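Local coordinates for profilin-1A (Acanthamoeba castellanii, PDB 1ACF), which binds monomeric actin in a 1:1 complex, blocking or enhancing its polymerization according to concentration, and also binds the membrane lipid PIP2, at residues Thr69-Asp73 against Asp74-Tyr78; Ala36-Pro39 against Ala40-Thr43. All coordinates share one frame; numbering follows the deposited sequence.

Contact 1 (Thr69-Asp73 against Asp74-Tyr78)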
# COMPACT_ATOMS: atom_id res chain seq x y z
N THR A 69 2.42 -3.69 -12.25
CA THR A 69 3.13 -4.45 -11.23
C THR A 69 4.62 -4.63 -11.47
O THR A 69 5.02 -5.28 -12.45
CB THR A 69 2.48 -5.88 -11.03
OG1 THR A 69 1.06 -5.64 -10.96
CG2 THR A 69 3.05 -6.60 -9.81
N LEU A 70 5.39 -4.07 -10.56
CA LEU A 70 6.85 -4.18 -10.59
C LEU A 70 7.30 -5.49 -9.87
O LEU A 70 8.15 -6.19 -10.41
CB LEU A 70 7.44 -2.96 -9.95
CG LEU A 70 7.93 -1.72 -10.58
CD1 LEU A 70 8.22 -0.70 -9.44
CD2 LEU A 70 9.21 -1.99 -11.35
N ARG A 71 6.74 -5.75 -8.72
CA ARG A 71 6.97 -6.87 -7.80
C ARG A 71 5.73 -7.40 -7.10
O ARG A 71 4.89 -6.60 -6.59
CB ARG A 71 8.08 -6.37 -6.84
CG ARG A 71 8.12 -6.91 -5.44
CD ARG A 71 9.39 -6.69 -4.70
NE ARG A 71 9.30 -6.87 -3.27
CZ ARG A 71 10.25 -6.99 -2.34
NH1 ARG A 71 11.55 -7.09 -2.62
NH2 ARG A 71 9.99 -7.05 -1.02
N ALA A 72 5.45 -8.70 -7.01
CA ALA A 72 4.31 -9.35 -6.35
C ALA A 72 4.69 -10.74 -5.77
O ALA A 72 5.10 -11.70 -6.45
CB ALA A 72 3.02 -9.54 -7.13
N ASP A 73 4.55 -10.78 -4.47
CA ASP A 73 4.81 -11.94 -3.59
C ASP A 73 3.75 -11.97 -2.50
O ASP A 73 2.71 -11.28 -2.63
CB ASP A 73 6.24 -12.01 -3.16
CG ASP A 73 6.88 -10.92 -2.39
OD1 ASP A 73 6.39 -10.53 -1.32
OD2 ASP A 73 7.98 -10.45 -2.72
N ASP A 74 4.01 -12.72 -1.48
CA ASP A 74 3.13 -12.97 -0.32
C ASP A 74 3.19 -11.85 0.69
O ASP A 74 2.26 -11.71 1.50
CB ASP A 74 3.48 -14.34 0.32
CG ASP A 74 3.44 -15.45 -0.72
OD1 ASP A 74 2.41 -15.55 -1.43
OD2 ASP A 74 4.44 -16.17 -0.86
N ARG A 75 4.28 -11.08 0.55
CA ARG A 75 4.39 -9.94 1.50
C ARG A 75 4.31 -8.58 0.82
O ARG A 75 3.71 -7.66 1.39
CB ARG A 75 5.64 -10.06 2.39
CG ARG A 75 5.79 -8.86 3.38
CD ARG A 75 7.22 -8.56 3.53
NE ARG A 75 7.65 -7.54 4.33
CZ ARG A 75 7.89 -7.24 5.59
NH1 ARG A 75 7.72 -8.07 6.61
NH2 ARG A 75 8.41 -6.02 5.90
N SER A 76 4.84 -8.43 -0.37
CA SER A 76 4.94 -7.15 -1.06
C SER A 76 4.51 -7.08 -2.50
O SER A 76 5.15 -7.81 -3.27
CB SER A 76 6.47 -6.85 -1.12
OG SER A 76 6.88 -6.51 0.20
N ILE A 77 3.64 -6.13 -2.79
CA ILE A 77 3.21 -5.80 -4.14
C ILE A 77 3.57 -4.30 -4.43
O ILE A 77 3.07 -3.35 -3.79
CB ILE A 77 1.71 -6.04 -4.45
CG1 ILE A 77 1.41 -7.57 -4.54
CG2 ILE A 77 1.31 -5.34 -5.84
CD1 ILE A 77 -0.14 -7.84 -4.37
N TYR A 78 4.40 -4.13 -5.42
CA TYR A 78 4.85 -2.80 -5.86
C TYR A 78 4.24 -2.46 -7.25
O TYR A 78 4.23 -3.26 -8.21
CB TYR A 78 6.36 -2.70 -5.85
CG TYR A 78 7.06 -2.73 -4.51
CD1 TYR A 78 6.44 -2.99 -3.28
CD2 TYR A 78 8.46 -2.65 -4.52
CE1 TYR A 78 7.18 -3.11 -2.10
CE2 TYR A 78 9.21 -2.77 -3.37
CZ TYR A 78 8.56 -2.98 -2.15
OH TYR A 78 9.37 -3.05 -1.05
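Leu-70 and Arg-71 together face Tyr-78 in a classic beta bulge: Leu-70 N donates to Tyr-78 O at 2.7 Å, and Tyr-78 N donates to Arg-71 O at 2.8 Å. Beyond it the chain reverses through Asp-73 to Arg-75. Asp-73 suits this turn because its short carboxylate can reach back to the main chain. With CG set between the backbone N and the carbonyl carbon (chi1 61°), OD1 accepts from two amides, Arg-75 N at 2.9 Å, on the anti lone pair, and Ser-76 N at 2.8 Å, from above the carboxylate plane; together they should restrain the rotation of the carboxylate. This is the turn of the beta hairpin formed by strands 65-72 and 76-81 in the antiparallel sheet of the profilin fold. Along one face of the hairpin Arg-71 and Tyr-78 run alongside each other in the same direction, the guanidinium and ring planes only 10° apart. Arginine provides the length: its extended chain carries NE over the rim of the phenol ring, 4.1 Å from Tyr-78 CE2, while Tyr-78 OH lies over one guanidinium face. At the guanidinium edge, Arg-71 NH2 makes a weak but straight bond to Ser-76 OG at 3.4 Å. Glu-114 of helix 106-121 is hydrogen-bonded to both Tyr-78 OH and Ser-76 OG and forms a salt bridge with Arg-75, whose side chain also pairs with Asp-118 and comes about 6 Å from that of Lys-115, an actin-binding site. On the opposite face the small Ala-72 brings CB to 3.6 Å from Ile-77 CG1, and the larger isoleucine is buried against Leu-45, Ala-48 and Phe-49 of helix 39-50.

Contact 2 (Ala36-Pro39 against Ala40-Thr43)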
# COMPACT_ATOMS: atom_id res chain seq x y z
N ALA A 36 -8.59 7.55 -1.56
CA ALA A 36 -9.64 6.56 -1.50
C ALA A 36 -9.43 5.25 -2.26
O ALA A 36 -9.52 5.19 -3.49
CB ALA A 36 -11.02 7.15 -1.85
N VAL A 37 -9.20 4.20 -1.52
CA VAL A 37 -9.05 2.82 -2.03
C VAL A 37 -10.47 2.22 -1.92
O VAL A 37 -11.06 2.17 -0.83
CB VAL A 37 -8.03 1.95 -1.34
CG1 VAL A 37 -8.18 0.50 -1.78
CG2 VAL A 37 -6.60 2.41 -1.57
N THR A 38 -11.04 1.87 -3.06
CA THR A 38 -12.43 1.33 -2.92
C THR A 38 -12.38 -0.10 -2.45
O THR A 38 -11.29 -0.76 -2.46
CB THR A 38 -13.25 1.67 -4.22
OG1 THR A 38 -12.79 0.82 -5.29
CG2 THR A 38 -12.98 3.16 -4.59
N PRO A 39 -13.55 -0.54 -2.02
CA PRO A 39 -13.73 -1.92 -1.53
C PRO A 39 -13.19 -2.87 -2.61
O PRO A 39 -12.34 -3.74 -2.38
CB PRO A 39 -15.25 -2.08 -1.44
CG PRO A 39 -15.72 -0.67 -1.14
CD PRO A 39 -14.81 0.19 -2.02
N ALA A 40 -13.84 -2.65 -3.74
CA ALA A 40 -13.54 -3.35 -4.96
C ALA A 40 -12.03 -3.34 -5.21
O ALA A 40 -11.49 -4.45 -5.44
CB ALA A 40 -14.34 -2.70 -6.09
N GLN A 41 -11.40 -2.18 -5.15
CA GLN A 41 -9.97 -2.06 -5.36
C GLN A 41 -9.18 -2.81 -4.27
O GLN A 41 -8.16 -3.38 -4.63
CB GLN A 41 -9.43 -0.63 -5.31
CG GLN A 41 -9.64 0.10 -6.63
CD GLN A 41 -9.54 1.59 -6.47
OE1 GLN A 41 -9.55 2.34 -7.46
NE2 GLN A 41 -9.47 1.99 -5.21
N GLY A 42 -9.70 -2.66 -3.09
CA GLY A 42 -9.20 -3.25 -1.84
C GLY A 42 -9.24 -4.77 -1.86
O GLY A 42 -8.22 -5.39 -1.53
N THR A 43 -10.39 -5.33 -2.26
CA THR A 43 -10.56 -6.79 -2.33
C THR A 43 -9.64 -7.38 -3.41
O THR A 43 -9.09 -8.53 -3.26
CB THR A 43 -11.98 -7.43 -2.28
OG1 THR A 43 -12.62 -7.47 -3.58
CG2 THR A 43 -12.98 -6.87 -1.25
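The side chain of Gln-41 slants across that of Thr-38, its aliphatic part passing beside the threonine hydroxyl, with Gln-41 CG 3.5 Å from Thr-38 OG1. Extended beyond CG, the glutamine chain carries its amide end alongside the backbone of Val-37 and Thr-38. The threonine places OG1 between its own backbone N and carbonyl carbon (chi1 73°), which turns the oxygen to the start of the helix. Thr-38 stands at the N-cap of helix 39-50, and its OG1 accepts from Gln-41 N in a weak capping bond of 3.3 Å. A short side chain with a hydroxyl suits this place, since it can meet an amide of the first turn that lacks a helical carbonyl partner. Pro-39 follows naturally: its nitrogen has no hydrogen to offer, and none is needed at a helix start. Its carbonyl accepts from Thr-43 N, while Thr-38 O takes Gly-42 N at 2.6 Å. Gly-42 carries no side chain to crowd Thr-38 O, and the methyl CG1 of buried Val-37 settles 3.7 Å from Gly-42 N. Val-37 and Gln-41 also touch Leu-62 of strand 60-62.

From the N terminus, the chain leaves strand 28-31 by a loop and reaches contact 2, which ends that loop and starts helix 39-50. It then passes through helix 53-58 and strand 60-62 into strand 65-72, and contact 1 closes the hairpin to strand 76-81. The two contacts come in series, neither nested nor crossed, with centres about 17 Å apart and nearest atoms about 9 Å apart, so they do not touch. Helix 39-50 and strand 60-62 link them indirectly: the helix started at contact 2 packs on the hairpin through Ile-77, and strand 60-62 meets contact 2 at Leu-62 and contact 1 at Phe-60.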